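PDB 6MCA: ankyrin repeat domain protein from Legionella pneumophila subsp. pneumophila, which acts as a bacterial effector with ankyrin repeats and a cysteine protease-like region, and interacts with the host LARP7 component of the 7SK snRNP complex. Local coordinates for residues Phe186-Thr191 with Ser348-Gln353; Asp227-Leu231 with Arg247-Leu251; Ile258-Ala262 with Ile308-Leu312; His274-Ile280 with Ser291-Ile297. One frame throughout, in Å; residues are numbered along the deposited sequence.

Contact 1 of 4, residues Phe186-Thr191 with Ser348-Gln353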
loop_
_atom_site.group_PDB
_atom_site.type_symbol
_atom_site.label_atom_id
_atom_site.label_comp_id
_atom_site.label_asym_id
_atom_site.label_seq_id
_atom_site.Cartn_x
_atom_site.Cartn_y
_atom_site.Cartn_z
ATOM N N PHE A 186 -7.599 -1.584 1.776
ATOM C CA PHE A 186 -6.225 -2.019 1.988
ATOM C C PHE A 186 -5.677 -2.642 0.711
ATOM O O PHE A 186 -6.328 -3.495 0.100
ATOM C CB PHE A 186 -6.136 -3.020 3.142
ATOM C CG PHE A 186 -4.750 -3.551 3.376
ATOM C CD1 PHE A 186 -3.821 -2.808 4.085
ATOM C CD2 PHE A 186 -4.376 -4.790 2.883
ATOM C CE1 PHE A 186 -2.543 -3.293 4.300
ATOM C CE2 PHE A 186 -3.099 -5.280 3.094
ATOM C CZ PHE A 186 -2.182 -4.530 3.805
ATOM N N ILE A 187 -4.479 -2.212 0.316
ATOM C CA ILE A 187 -3.774 -2.754 -0.840
ATOM C C ILE A 187 -2.393 -3.190 -0.369
ATOM O O ILE A 187 -1.615 -2.365 0.123
ATOM C CB ILE A 187 -3.665 -1.732 -1.983
ATOM C CG1 ILE A 187 -5.037 -1.127 -2.289
ATOM C CG2 ILE A 187 -3.080 -2.385 -3.225
ATOM C CD1 ILE A 187 -4.985 0.100 -3.171
ATOM N N LEU A 188 -2.087 -4.479 -0.530
ATOM C CA LEU A 188 -0.911 -5.054 0.119
ATOM C C LEU A 188 0.386 -4.561 -0.516
ATOM O O LEU A 188 1.283 -4.076 0.182
ATOM C CB LEU A 188 -0.987 -6.580 0.079
ATOM C CG LEU A 188 0.138 -7.330 0.794
ATOM C CD1 LEU A 188 0.205 -6.924 2.259
ATOM C CD2 LEU A 188 -0.051 -8.831 0.659
ATOM N N GLU A 189 0.514 -4.701 -1.839
ATOM C CA GLU A 189 1.741 -4.281 -2.511
ATOM C C GLU A 189 1.961 -2.781 -2.364
ATOM O O GLU A 189 3.090 -2.325 -2.118
ATOM C CB GLU A 189 1.687 -4.677 -3.987
ATOM C CG GLU A 189 1.315 -6.134 -4.221
ATOM C CD GLU A 189 1.533 -6.572 -5.657
ATOM O OE1 GLU A 189 2.700 -6.614 -6.097
ATOM O OE2 GLU A 189 0.535 -6.877 -6.344
ATOM N N PHE A 190 0.889 -1.999 -2.514
ATOM C CA PHE A 190 0.968 -0.567 -2.258
ATOM C C PHE A 190 1.447 -0.291 -0.841
ATOM O O PHE A 190 2.282 0.593 -0.623
ATOM C CB PHE A 190 -0.397 0.082 -2.500
ATOM C CG PHE A 190 -0.479 1.516 -2.056
ATOM C CD1 PHE A 190 -0.030 2.536 -2.879
ATOM C CD2 PHE A 190 -1.011 1.845 -0.819
ATOM C CE1 PHE A 190 -0.106 3.856 -2.479
ATOM C CE2 PHE A 190 -1.087 3.163 -0.411
ATOM C CZ PHE A 190 -0.635 4.170 -1.243
ATOM N N THR A 191 0.927 -1.040 0.136
ATOM C CA THR A 191 1.315 -0.819 1.525
ATOM C C THR A 191 2.794 -1.120 1.742
ATOM O O THR A 191 3.496 -0.357 2.413
ATOM C CB THR A 191 0.451 -1.670 2.458
ATOM O OG1 THR A 191 -0.898 -1.185 2.433
ATOM C CG2 THR A 191 0.971 -1.604 3.883
ATOM N N SER A 348 -5.040 -5.008 8.727
ATOM C CA SER A 348 -3.947 -5.342 7.815
ATOM C C SER A 348 -2.875 -4.258 7.818
ATOM O O SER A 348 -1.674 -4.553 7.905
ATOM C CB SER A 348 -4.497 -5.555 6.405
ATOM O OG SER A 348 -5.538 -6.516 6.401
ATOM N N TRP A 349 -3.292 -2.994 7.725
ATOM C CA TRP A 349 -2.336 -1.892 7.741
ATOM C C TRP A 349 -1.514 -1.899 9.022
ATOM O O TRP A 349 -0.283 -1.802 8.981
ATOM C CB TRP A 349 -3.065 -0.558 7.578
ATOM C CG TRP A 349 -2.172 0.630 7.778
ATOM C CD1 TRP A 349 -1.973 1.321 8.939
ATOM C CD2 TRP A 349 -1.351 1.263 6.788
ATOM N NE1 TRP A 349 -1.081 2.346 8.732
ATOM C CE2 TRP A 349 -0.684 2.331 7.420
ATOM C CE3 TRP A 349 -1.118 1.032 5.429
ATOM C CZ2 TRP A 349 0.199 3.167 6.741
ATOM C CZ3 TRP A 349 -0.239 1.862 4.756
ATOM C CH2 TRP A 349 0.408 2.916 5.412
ATOM N N ALA A 350 -2.183 -2.016 10.173
ATOM C CA ALA A 350 -1.472 -2.038 11.446
ATOM C C ALA A 350 -0.548 -3.244 11.543
ATOM O O ALA A 350 0.554 -3.151 12.100
ATOM C CB ALA A 350 -2.470 -2.029 12.604
ATOM N N ASN A 351 -0.977 -4.387 11.001
ATOM C CA ASN A 351 -0.129 -5.573 11.008
ATOM C C ASN A 351 1.147 -5.340 10.211
ATOM O O ASN A 351 2.234 -5.756 10.630
ATOM C CB ASN A 351 -0.894 -6.776 10.455
ATOM C CG ASN A 351 -1.909 -7.325 11.438
ATOM O OD1 ASN A 351 -1.878 -7.003 12.625
ATOM N ND2 ASN A 351 -2.816 -8.163 10.947
ATOM N N VAL A 352 1.038 -4.673 9.060
ATOM C CA VAL A 352 2.233 -4.382 8.273
ATOM C C VAL A 352 3.110 -3.359 8.987
ATOM O O VAL A 352 4.342 -3.474 8.987
ATOM C CB VAL A 352 1.850 -3.917 6.857
ATOM C CG1 VAL A 352 3.101 -3.611 6.047
ATOM C CG2 VAL A 352 1.013 -4.977 6.160
ATOM N N GLN A 353 2.496 -2.347 9.609
ATOM C CA GLN A 353 3.278 -1.346 10.334
ATOM C C GLN A 353 4.073 -1.979 11.468
ATOM O O GLN A 353 5.236 -1.625 11.695
ATOM C CB GLN A 353 2.373 -0.243 10.890
ATOM C CG GLN A 353 1.501 0.472 9.874
ATOM C CD GLN A 353 2.243 0.833 8.606
ATOM O OE1 GLN A 353 3.189 1.619 8.627
ATOM N NE2 GLN A 353 1.811 0.260 7.489
#

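Contact 2 of 4, residues Asp227-Leu231 with Arg247-Leu251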
loop_
_atom_site.group_PDB
_atom_site.type_symbol
_atom_site.label_atom_id
_atom_site.label_comp_id
_atom_site.label_asym_id
_atom_site.label_seq_id
_atom_site.Cartn_x
_atom_site.Cartn_y
_atom_site.Cartn_z
ATOM N N ASP A 227 12.564 -7.408 -0.727
ATOM C CA ASP A 227 12.365 -8.797 -1.117
ATOM C C ASP A 227 10.892 -9.168 -1.051
ATOM O O ASP A 227 10.362 -9.798 -1.976
ATOM C CB ASP A 227 13.202 -9.716 -0.227
ATOM C CG ASP A 227 14.693 -9.511 -0.421
ATOM O OD1 ASP A 227 15.090 -9.005 -1.493
ATOM O OD2 ASP A 227 15.469 -9.853 0.497
ATOM N N ALA A 228 10.202 -8.730 0.007
ATOM C CA ALA A 228 8.778 -9.017 0.131
ATOM C C ALA A 228 8.037 -8.569 -1.119
ATOM O O ALA A 228 7.281 -9.344 -1.719
ATOM C CB ALA A 228 8.210 -8.336 1.378
ATOM N N ALA A 229 8.298 -7.333 -1.560
ATOM C CA ALA A 229 7.660 -6.822 -2.767
ATOM C C ALA A 229 7.846 -7.790 -3.924
ATOM O O ALA A 229 6.873 -8.200 -4.571
ATOM C CB ALA A 229 8.221 -5.442 -3.116
ATOM N N GLU A 230 9.090 -8.216 -4.159
ATOM C CA GLU A 230 9.348 -9.178 -5.223
ATOM C C GLU A 230 8.498 -10.426 -5.029
ATOM O O GLU A 230 7.751 -10.831 -5.930
ATOM C CB GLU A 230 10.835 -9.531 -5.266
ATOM C CG GLU A 230 11.204 -10.516 -6.366
ATOM C CD GLU A 230 12.688 -10.832 -6.394
ATOM O OE1 GLU A 230 13.442 -10.224 -5.605
ATOM O OE2 GLU A 230 13.100 -11.687 -7.207
ATOM N N LEU A 231 8.551 -11.012 -3.828
ATOM C CA LEU A 231 7.804 -12.238 -3.574
ATOM C C LEU A 231 6.310 -12.025 -3.755
ATOM O O LEU A 231 5.588 -12.967 -4.102
ATOM C CB LEU A 231 8.101 -12.757 -2.168
ATOM C CG LEU A 231 9.469 -13.411 -1.968
ATOM C CD1 LEU A 231 9.747 -13.622 -0.488
ATOM C CD2 LEU A 231 9.554 -14.725 -2.728
ATOM N N ARG A 247 14.951 -17.755 -7.673
ATOM C CA ARG A 247 14.889 -16.531 -6.883
ATOM C C ARG A 247 14.430 -16.817 -5.459
ATOM O O ARG A 247 14.967 -16.249 -4.501
ATOM C CB ARG A 247 13.966 -15.518 -7.557
ATOM C CG ARG A 247 14.681 -14.624 -8.553
ATOM C CD ARG A 247 15.907 -13.971 -7.929
ATOM N NE ARG A 247 15.557 -12.925 -6.974
ATOM C CZ ARG A 247 16.383 -12.455 -6.043
ATOM N NH1 ARG A 247 17.608 -12.948 -5.929
ATOM N NH2 ARG A 247 15.981 -11.496 -5.221
ATOM N N ILE A 248 13.436 -17.694 -5.301
ATOM C CA ILE A 248 12.972 -18.051 -3.963
ATOM C C ILE A 248 14.083 -18.744 -3.180
ATOM O O ILE A 248 14.248 -18.515 -1.976
ATOM C CB ILE A 248 11.704 -18.920 -4.051
ATOM C CG1 ILE A 248 10.564 -18.134 -4.699
ATOM C CG2 ILE A 248 11.276 -19.386 -2.671
ATOM C CD1 ILE A 248 9.294 -18.935 -4.869
ATOM N N ALA A 249 14.871 -19.590 -3.850
ATOM C CA ALA A 249 16.002 -20.232 -3.188
ATOM C C ALA A 249 17.039 -19.207 -2.757
ATOM O O ALA A 249 17.632 -19.328 -1.677
ATOM C CB ALA A 249 16.626 -21.277 -4.111
ATOM N N ALA A 250 17.275 -18.193 -3.591
ATOM C CA ALA A 250 18.200 -17.130 -3.213
ATOM C C ALA A 250 17.695 -16.367 -1.994
ATOM O O ALA A 250 18.462 -16.093 -1.062
ATOM C CB ALA A 250 18.419 -16.181 -4.392
ATOM N N LEU A 251 16.403 -16.026 -1.977
ATOM C CA LEU A 251 15.852 -15.242 -0.872
ATOM C C LEU A 251 15.734 -16.048 0.417
ATOM O O LEU A 251 15.746 -15.466 1.510
ATOM C CB LEU A 251 14.488 -14.673 -1.249
ATOM C CG LEU A 251 14.483 -13.869 -2.548
ATOM C CD1 LEU A 251 13.108 -13.848 -3.202
ATOM C CD2 LEU A 251 14.975 -12.466 -2.248
#

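Contact 3 of 4, residues Ile258-Ala262 with Ile308-Leu312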
loop_
_atom_site.group_PDB
_atom_site.type_symbol
_atom_site.label_atom_id
_atom_site.label_comp_id
_atom_site.label_asym_id
_atom_site.label_seq_id
_atom_site.Cartn_x
_atom_site.Cartn_y
_atom_site.Cartn_z
ATOM N N ILE A 258 10.303 -11.206 5.132
ATOM C CA ILE A 258 8.988 -10.694 5.509
ATOM C C ILE A 258 7.946 -11.400 4.654
ATOM O O ILE A 258 7.976 -11.306 3.421
ATOM C CB ILE A 258 8.902 -9.168 5.351
ATOM C CG1 ILE A 258 9.883 -8.482 6.302
ATOM C CG2 ILE A 258 7.484 -8.679 5.622
ATOM C CD1 ILE A 258 9.859 -6.973 6.217
ATOM N N LEU A 259 7.026 -12.105 5.306
ATOM C CA LEU A 259 6.003 -12.903 4.629
ATOM C C LEU A 259 4.620 -12.405 5.020
ATOM O O LEU A 259 4.124 -12.733 6.114
ATOM C CB LEU A 259 6.155 -14.382 4.979
ATOM C CG LEU A 259 7.395 -15.078 4.425
ATOM C CD1 LEU A 259 7.571 -16.451 5.048
ATOM C CD2 LEU A 259 7.291 -15.189 2.919
ATOM N N PRO A 260 3.976 -11.581 4.193
ATOM C CA PRO A 260 2.568 -11.243 4.441
ATOM C C PRO A 260 1.665 -12.356 3.926
ATOM O O PRO A 260 1.835 -12.844 2.806
ATOM C CB PRO A 260 2.364 -9.943 3.650
ATOM C CG PRO A 260 3.754 -9.487 3.250
ATOM C CD PRO A 260 4.564 -10.737 3.143
ATOM N N ALA A 261 0.711 -12.765 4.757
ATOM C CA ALA A 261 -0.227 -13.824 4.424
ATOM C C ALA A 261 -1.649 -13.286 4.488
ATOM O O ALA A 261 -1.987 -12.491 5.374
ATOM C CB ALA A 261 -0.075 -15.018 5.370
ATOM N N ALA A 262 -2.474 -13.725 3.543
ATOM C CA ALA A 262 -3.881 -13.354 3.486
ATOM C C ALA A 262 -4.708 -14.461 4.128
ATOM O O ALA A 262 -4.628 -15.622 3.712
ATOM C CB ALA A 262 -4.324 -13.114 2.044
ATOM N N ILE A 308 7.789 -22.167 1.216
ATOM C CA ILE A 308 7.487 -20.819 0.741
ATOM C C ILE A 308 6.384 -20.857 -0.307
ATOM O O ILE A 308 5.529 -19.965 -0.366
ATOM C CB ILE A 308 8.761 -20.142 0.201
ATOM C CG1 ILE A 308 9.807 -20.011 1.310
ATOM C CG2 ILE A 308 8.437 -18.774 -0.379
ATOM C CD1 ILE A 308 9.413 -19.046 2.408
ATOM N N HIS A 309 6.374 -21.898 -1.144
ATOM C CA HIS A 309 5.338 -22.007 -2.164
ATOM C C HIS A 309 3.972 -22.248 -1.532
ATOM O O HIS A 309 2.994 -21.575 -1.876
ATOM C CB HIS A 309 5.681 -23.117 -3.157
ATOM C CG HIS A 309 4.846 -23.088 -4.399
ATOM N ND1 HIS A 309 3.668 -23.792 -4.520
ATOM C CD2 HIS A 309 5.011 -22.429 -5.569
ATOM C CE1 HIS A 309 3.146 -23.574 -5.713
ATOM N NE2 HIS A 309 3.942 -22.750 -6.370
ATOM N N ASP A 310 3.886 -23.198 -0.596
ATOM C CA ASP A 310 2.637 -23.400 0.131
ATOM C C ASP A 310 2.209 -22.136 0.866
ATOM O O ASP A 310 1.010 -21.859 0.985
ATOM C CB ASP A 310 2.783 -24.556 1.122
ATOM C CG ASP A 310 3.064 -25.881 0.441
ATOM O OD1 ASP A 310 3.143 -25.910 -0.805
ATOM O OD2 ASP A 310 3.208 -26.897 1.153
ATOM N N PHE A 311 3.176 -21.352 1.347
ATOM C CA PHE A 311 2.889 -20.185 2.170
ATOM C C PHE A 311 2.345 -19.023 1.348
ATOM O O PHE A 311 1.370 -18.380 1.751
ATOM C CB PHE A 311 4.163 -19.765 2.906
ATOM C CG PHE A 311 3.921 -18.905 4.113
ATOM C CD1 PHE A 311 3.624 -17.559 3.977
ATOM C CD2 PHE A 311 4.005 -19.443 5.385
ATOM C CE1 PHE A 311 3.409 -16.769 5.088
ATOM C CE2 PHE A 311 3.790 -18.658 6.499
ATOM C CZ PHE A 311 3.492 -17.321 6.350
ATOM N N LEU A 312 2.961 -18.735 0.202
ATOM C CA LEU A 312 2.653 -17.528 -0.554
ATOM C C LEU A 312 1.868 -17.768 -1.833
ATOM O O LEU A 312 1.152 -16.867 -2.274
ATOM C CB LEU A 312 3.945 -16.785 -0.918
ATOM C CG LEU A 312 4.682 -16.032 0.188
ATOM C CD1 LEU A 312 5.933 -15.381 -0.382
ATOM C CD2 LEU A 312 3.781 -14.995 0.838
#

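Contact 4 of 4, residues His274-Ile280 with Ser291-Ile297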
loop_
_atom_site.group_PDB
_atom_site.type_symbol
_atom_site.label_atom_id
_atom_site.label_comp_id
_atom_site.label_asym_id
_atom_site.label_seq_id
_atom_site.Cartn_x
_atom_site.Cartn_y
_atom_site.Cartn_z
ATOM N N HIS A 274 17.118 -15.322 10.889
ATOM C CA HIS A 274 17.961 -16.435 11.311
ATOM C C HIS A 274 17.107 -17.540 11.920
ATOM O O HIS A 274 16.223 -18.083 11.249
ATOM C CB HIS A 274 19.037 -15.956 12.287
ATOM C CG HIS A 274 19.963 -14.932 11.708
ATOM N ND1 HIS A 274 20.310 -14.912 10.373
ATOM C CD2 HIS A 274 20.614 -13.892 12.279
ATOM C CE1 HIS A 274 21.134 -13.904 10.149
ATOM N NE2 HIS A 274 21.334 -13.269 11.289
ATOM N N GLN A 275 17.346 -17.873 13.186
ATOM C CA GLN A 275 16.611 -18.943 13.847
ATOM C C GLN A 275 15.330 -18.460 14.520
ATOM O O GLN A 275 14.698 -19.236 15.244
ATOM C CB GLN A 275 17.503 -19.643 14.878
ATOM C CG GLN A 275 17.704 -18.867 16.173
ATOM C CD GLN A 275 18.885 -17.918 16.113
ATOM O OE1 GLN A 275 19.208 -17.375 15.057
ATOM N NE2 GLN A 275 19.541 -17.720 17.250
ATOM N N TRP A 276 14.926 -17.213 14.290
ATOM C CA TRP A 276 13.766 -16.632 14.949
ATOM C C TRP A 276 12.629 -16.427 13.957
ATOM O O TRP A 276 12.857 -16.079 12.794
ATOM C CB TRP A 276 14.126 -15.301 15.611
ATOM C CG TRP A 276 15.267 -15.417 16.564
ATOM C CD1 TRP A 276 16.537 -14.952 16.385
ATOM C CD2 TRP A 276 15.250 -16.055 17.846
ATOM N NE1 TRP A 276 17.310 -15.255 17.479
ATOM C CE2 TRP A 276 16.544 -15.934 18.390
ATOM C CE3 TRP A 276 14.266 -16.716 18.586
ATOM C CZ2 TRP A 276 16.879 -16.446 19.641
ATOM C CZ3 TRP A 276 14.600 -17.224 19.828
ATOM C CH2 TRP A 276 15.894 -17.086 20.343
ATOM N N TRP A 277 11.404 -16.634 14.435
ATOM C CA TRP A 277 10.190 -16.496 13.646
ATOM C C TRP A 277 9.203 -15.664 14.449
ATOM O O TRP A 277 9.188 -15.735 15.677
ATOM C CB TRP A 277 9.609 -17.877 13.309
ATOM C CG TRP A 277 8.318 -17.877 12.549
ATOM C CD1 TRP A 277 7.058 -17.812 13.070
ATOM C CD2 TRP A 277 8.158 -17.985 11.128
ATOM N NE1 TRP A 277 6.124 -17.859 12.061
ATOM C CE2 TRP A 277 6.774 -17.965 10.860
ATOM C CE3 TRP A 277 9.052 -18.087 10.056
ATOM C CZ2 TRP A 277 6.264 -18.046 9.564
ATOM C CZ3 TRP A 277 8.542 -18.166 8.771
ATOM C CH2 TRP A 277 7.161 -18.144 8.537
ATOM N N ALA A 278 8.400 -14.854 13.772
ATOM C CA ALA A 278 7.493 -13.958 14.474
ATOM C C ALA A 278 6.173 -13.872 13.731
ATOM O O ALA A 278 6.158 -13.697 12.509
ATOM C CB ALA A 278 8.094 -12.557 14.624
ATOM N N LYS A 279 5.080 -13.986 14.478
ATOM C CA LYS A 279 3.735 -13.805 13.956
ATOM C C LYS A 279 3.150 -12.514 14.512
ATOM O O LYS A 279 3.210 -12.266 15.726
ATOM C CB LYS A 279 2.834 -14.992 14.306
ATOM C CG LYS A 279 1.412 -14.846 13.784
ATOM C CD LYS A 279 0.642 -16.151 13.869
ATOM C CE LYS A 279 0.469 -16.595 15.308
ATOM N NZ LYS A 279 -0.431 -17.777 15.416
ATOM N N ILE A 280 2.590 -11.704 13.614
ATOM C CA ILE A 280 1.997 -10.412 13.923
ATOM C C ILE A 280 0.570 -10.440 13.397
ATOM O O ILE A 280 0.348 -10.530 12.178
ATOM C CB ILE A 280 2.782 -9.252 13.298
ATOM C CG1 ILE A 280 4.263 -9.341 13.670
ATOM C CG2 ILE A 280 2.182 -7.919 13.717
ATOM C CD1 ILE A 280 5.163 -8.517 12.777
ATOM N N SER A 291 -0.740 -9.790 20.300
ATOM C CA SER A 291 -0.518 -9.262 18.958
ATOM C C SER A 291 0.714 -9.861 18.295
ATOM O O SER A 291 0.671 -10.208 17.110
ATOM C CB SER A 291 -0.403 -7.740 19.006
ATOM O OG SER A 291 -1.672 -7.134 19.175
ATOM N N VAL A 292 1.821 -9.983 19.025
ATOM C CA VAL A 292 3.114 -10.317 18.435
ATOM C C VAL A 292 3.761 -11.429 19.244
ATOM O O VAL A 292 4.084 -11.234 20.425
ATOM C CB VAL A 292 4.047 -9.097 18.373
ATOM C CG1 VAL A 292 5.463 -9.539 18.046
ATOM C CG2 VAL A 292 3.537 -8.090 17.352
ATOM N N ASN A 293 3.996 -12.572 18.596
ATOM C CA ASN A 293 4.650 -13.715 19.224
ATOM C C ASN A 293 5.926 -14.072 18.473
ATOM O O ASN A 293 5.946 -14.098 17.239
ATOM C CB ASN A 293 3.718 -14.931 19.270
ATOM C CG ASN A 293 2.579 -14.752 20.251
ATOM O OD1 ASN A 293 2.740 -14.974 21.451
ATOM N ND2 ASN A 293 1.420 -14.348 19.747
ATOM N N ILE A 294 6.989 -14.364 19.224
ATOM C CA ILE A 294 8.303 -14.677 18.674
ATOM C C ILE A 294 8.706 -16.065 19.153
ATOM O O ILE A 294 8.729 -16.328 20.361
ATOM C CB ILE A 294 9.355 -13.632 19.088
ATOM C CG1 ILE A 294 8.886 -12.222 18.717
ATOM C CG2 ILE A 294 10.701 -13.944 18.447
ATOM C CD1 ILE A 294 9.707 -11.120 19.347
ATOM N N TYR A 295 9.036 -16.936 18.204
ATOM C CA TYR A 295 9.405 -18.320 18.439
ATOM C C TYR A 295 10.817 -18.573 17.930
ATOM O O TYR A 295 11.344 -17.833 17.093
ATOM C CB TYR A 295 8.447 -19.291 17.728
ATOM C CG TYR A 295 6.980 -18.926 17.781
ATOM C CD1 TYR A 295 6.453 -17.946 16.945
ATOM C CD2 TYR A 295 6.113 -19.588 18.638
ATOM C CE1 TYR A 295 5.112 -17.619 16.985
ATOM C CE2 TYR A 295 4.769 -19.270 18.682
ATOM C CZ TYR A 295 4.274 -18.285 17.854
ATOM O OH TYR A 295 2.936 -17.967 17.897
ATOM N N ARG A 296 11.420 -19.647 18.434
ATOM C CA ARG A 296 12.660 -20.170 17.880
ATOM C C ARG A 296 12.333 -21.290 16.901
ATOM O O ARG A 296 11.515 -22.166 17.202
ATOM C CB ARG A 296 13.583 -20.688 18.983
ATOM C CG ARG A 296 14.907 -21.233 18.461
ATOM C CD ARG A 296 15.588 -22.145 19.471
ATOM N NE ARG A 296 15.838 -21.471 20.741
ATOM C CZ ARG A 296 16.870 -20.665 20.968
ATOM N NH1 ARG A 296 17.020 -20.094 22.156
ATOM N NH2 ARG A 296 17.752 -20.426 20.007
ATOM N N ILE A 297 12.966 -21.257 15.732
ATOM C CA ILE A 297 12.762 -22.284 14.715
ATOM C C ILE A 297 13.651 -23.473 15.064
ATOM O O ILE A 297 14.871 -23.421 14.888
ATOM C CB ILE A 297 13.063 -21.754 13.310
ATOM C CG1 ILE A 297 12.147 -20.573 12.979
ATOM C CG2 ILE A 297 12.907 -22.859 12.279
ATOM C CD1 ILE A 297 12.595 -19.772 11.776
HETATM O O HOH W 1 19.887 -18.995 20.153
HETATM O O HOH W 2 0.697 -13.433 17.042
#

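Contact 1 of 4, residues Phe186-Thr191 with Ser348-Gln353
Ser348 sets its CB as a small bump on the flat of the Phe186 ring: the carbon is 3.4 Å from the ring centroid and 1° off the normal, a CH-pi contact centred on the face. With CG anti to the backbone N (chi1 178°), the ring swings out to helix 348-353, and Val352 CG2 closes on its edge, 4.0 Å from Phe186 CZ. The Ser348 hydroxyl is held by Ala267 N and Asn346. Helix 348-353 rests in turn on strand 266-273, where Val352 touches Cys269, so the contact ties the start of helix 188-202 to a helix lying against the five-stranded antiparallel sheet, consistent with a cysteine protease-like fold. The second bump is a methyl: Thr191 CG2 enters the hollow between Val352 CG1, at 3.6 Å, and Trp349 CE3, at 3.7 Å, with Gln353 NE2 a little farther off. The direction of that methyl is set by its sister branch: Thr191 OG1 donates to Ile187 O at 2.7 Å, reaching the carbonyl from the face opposite to Thr191 N. Gln353 NE2 lies over the Trp349 ring within the same helix, and His161 stacks on that indole.

Contact 2 of 4, residues Asp227-Leu231 with Arg247-Leu251
Glu230 and Arg247 meet as two flat groups laid edge to edge, the carboxylate and guanidinium planes only 12° apart. Arg247 grips side-on: NE donates to Glu230 OE2 at 2.8 Å and NH2 to Glu230 OE1 at 2.9 Å. Both bonds are almost straight, and both approach the carboxylate on its syn side, a paired grip that should resist rotation of either group. The two chains reach this match by unlike routes. Glu230 is extended, with CG anti to the backbone N (chi1 -179°) and a straight continuation to the carboxylate, whereas Arg247 bends at chi2 and again at chi3, so that it folds back along its own helix and brings one guanidinium face over Leu251 CG. Helices 215-233 and 242-251 follow each other in the chain and form an antiparallel helical hairpin, their short segments inclined at 154° with axes 11.5 Å apart at closest approach. Beside the ion pair the packing is mainly aliphatic. Leu251 splits its branches between two partners: CD1 meets Leu231 CD2 tip to tip at 3.7 Å, while CD2 lies 3.5 Å from Asp227 CG, against the carboxylate. Leu231 CD2 also approaches Ile248 CG1 at 4.1 Å, and both residues continue onto helix 305-312, Leu231 touching Leu312 and Ile248 touching Ile305 and Ile308. Asp227 OD1 stays 4.6 Å from Arg247 NH2, too far for a salt bridge, though its charge may still favour the cation there. Tyr234 OH adds a weak hydrogen bond to Glu230 OE2.

Contact 3 of 4, residues Ile258-Ala262 with Ile308-Leu312
Leu259 reaches from strand 256-263 into helix 305-312, and CB and both methyls each have a partner there. Leu259 CB comes first, 3.6 Å from Phe311 CE1. At the fork, the two methyls part. Leu259 CD1 goes over the face of the Phe311 ring, 4.2 Å from its centroid and 11° off the normal, a CH-pi contact, and from there it also meets Ile308 CD1 at 4.1 Å. Leu259 CD2 turns to the other neighbour, lying 3.6 Å from Leu312 CD1, with the two leucine side chains at about a right angle. One side chain thus bridges three residues at positions i, i+3 and i+4, which one turn of the helix brings to the same side. Phe311 can receive it because CG stands anti to the backbone N (chi1 -160°), which directs the ring to the strand; Phe311 CE1 then also serves Ala261 CB, 3.9 Å away. Leu312 CD2 comes within 3.5 Å of Pro260 O. The segments run at 46° to each other, with axes 9.6 Å apart, and the helix packs on the face of the sheet that also carries Trp277, which touches both Leu259 and Phe311. Phe270 and Tyr321 meet the Phe311 ring edge-to-face. Within the sheet, Leu259 pairs through its backbone with Phe270 and Ala261 with Leu268. The six touching residues are all buried and meet almost wholly through carbon, so the join depends on burial and fit of shape, not on directional bonds.

Contact 4 of 4, residues His274-Ile280 with Ser291-Ile297
The Arg296 guanidinium has Trp276 CH2 over one face, 3.5 Å above its plane and displaced toward the rim; the two planes are 46° apart, so this is no parallel stack. Water 1 lies in plane at the guanidinium edge, accepting from Arg296 NH2 at 2.6 Å and also from Gln275 NE2. Gln275 CG sits over one face of the indole of Trp276, while Tyr295 O is near its edge. Phe334 of the neighbouring strand 331-337 and Met362 of helix 355-364 also meet this indole. On the other face of the sheet, Tyr295 CD1 lies in plane at the edge of the Trp277 indole, 3.9 Å from Trp277 CD1, and Lys279 CB lies at the tyrosine's edge. The lysine bends at chi3, and its NZ is taken by Glu289 and His322. Between these faces the backbones alternate strictly. Trp277 and Tyr295 form a hydrogen-bonded pair (Tyr295 N to Trp277 O 2.8 Å), as do Lys279 and Asn293, with non-hydrogen-bonded pairs such as Ala278 with Ile294 between them. Ile297 N to Gln275 O, 2.7 Å and virtually straight, ends the ladder. These are strands three and four of a five-stranded antiparallel sheet in meander order, with helices inserted in the later connections.

Contact 1 closes the longest loop, with the other three nested inside it, and contact 3 in turn encloses contact 4. Contacts 2 and 3 are the nearest pair, centres 11 Å apart, joined where Ala228 CB meets Ile258 O at 3.6 Å and Ile248 CG2 meets Ile308 CG2 at 3.7 Å. Contacts 3 and 4 share the five-stranded sheet: Trp277 CH2 lies 3.9 Å from Leu259 CD1. Contact 1 touches contact 3 through Leu188 CD1 and Pro260 CB, 4.0 Å apart, and contact 4 through Asn351 O and Ile280 CG2, 3.8 Å apart. Contacts 2 and 4 stay about 9 Å apart at their nearest atoms. A glycerol, probably from crystallisation, binds His274 of contact 4.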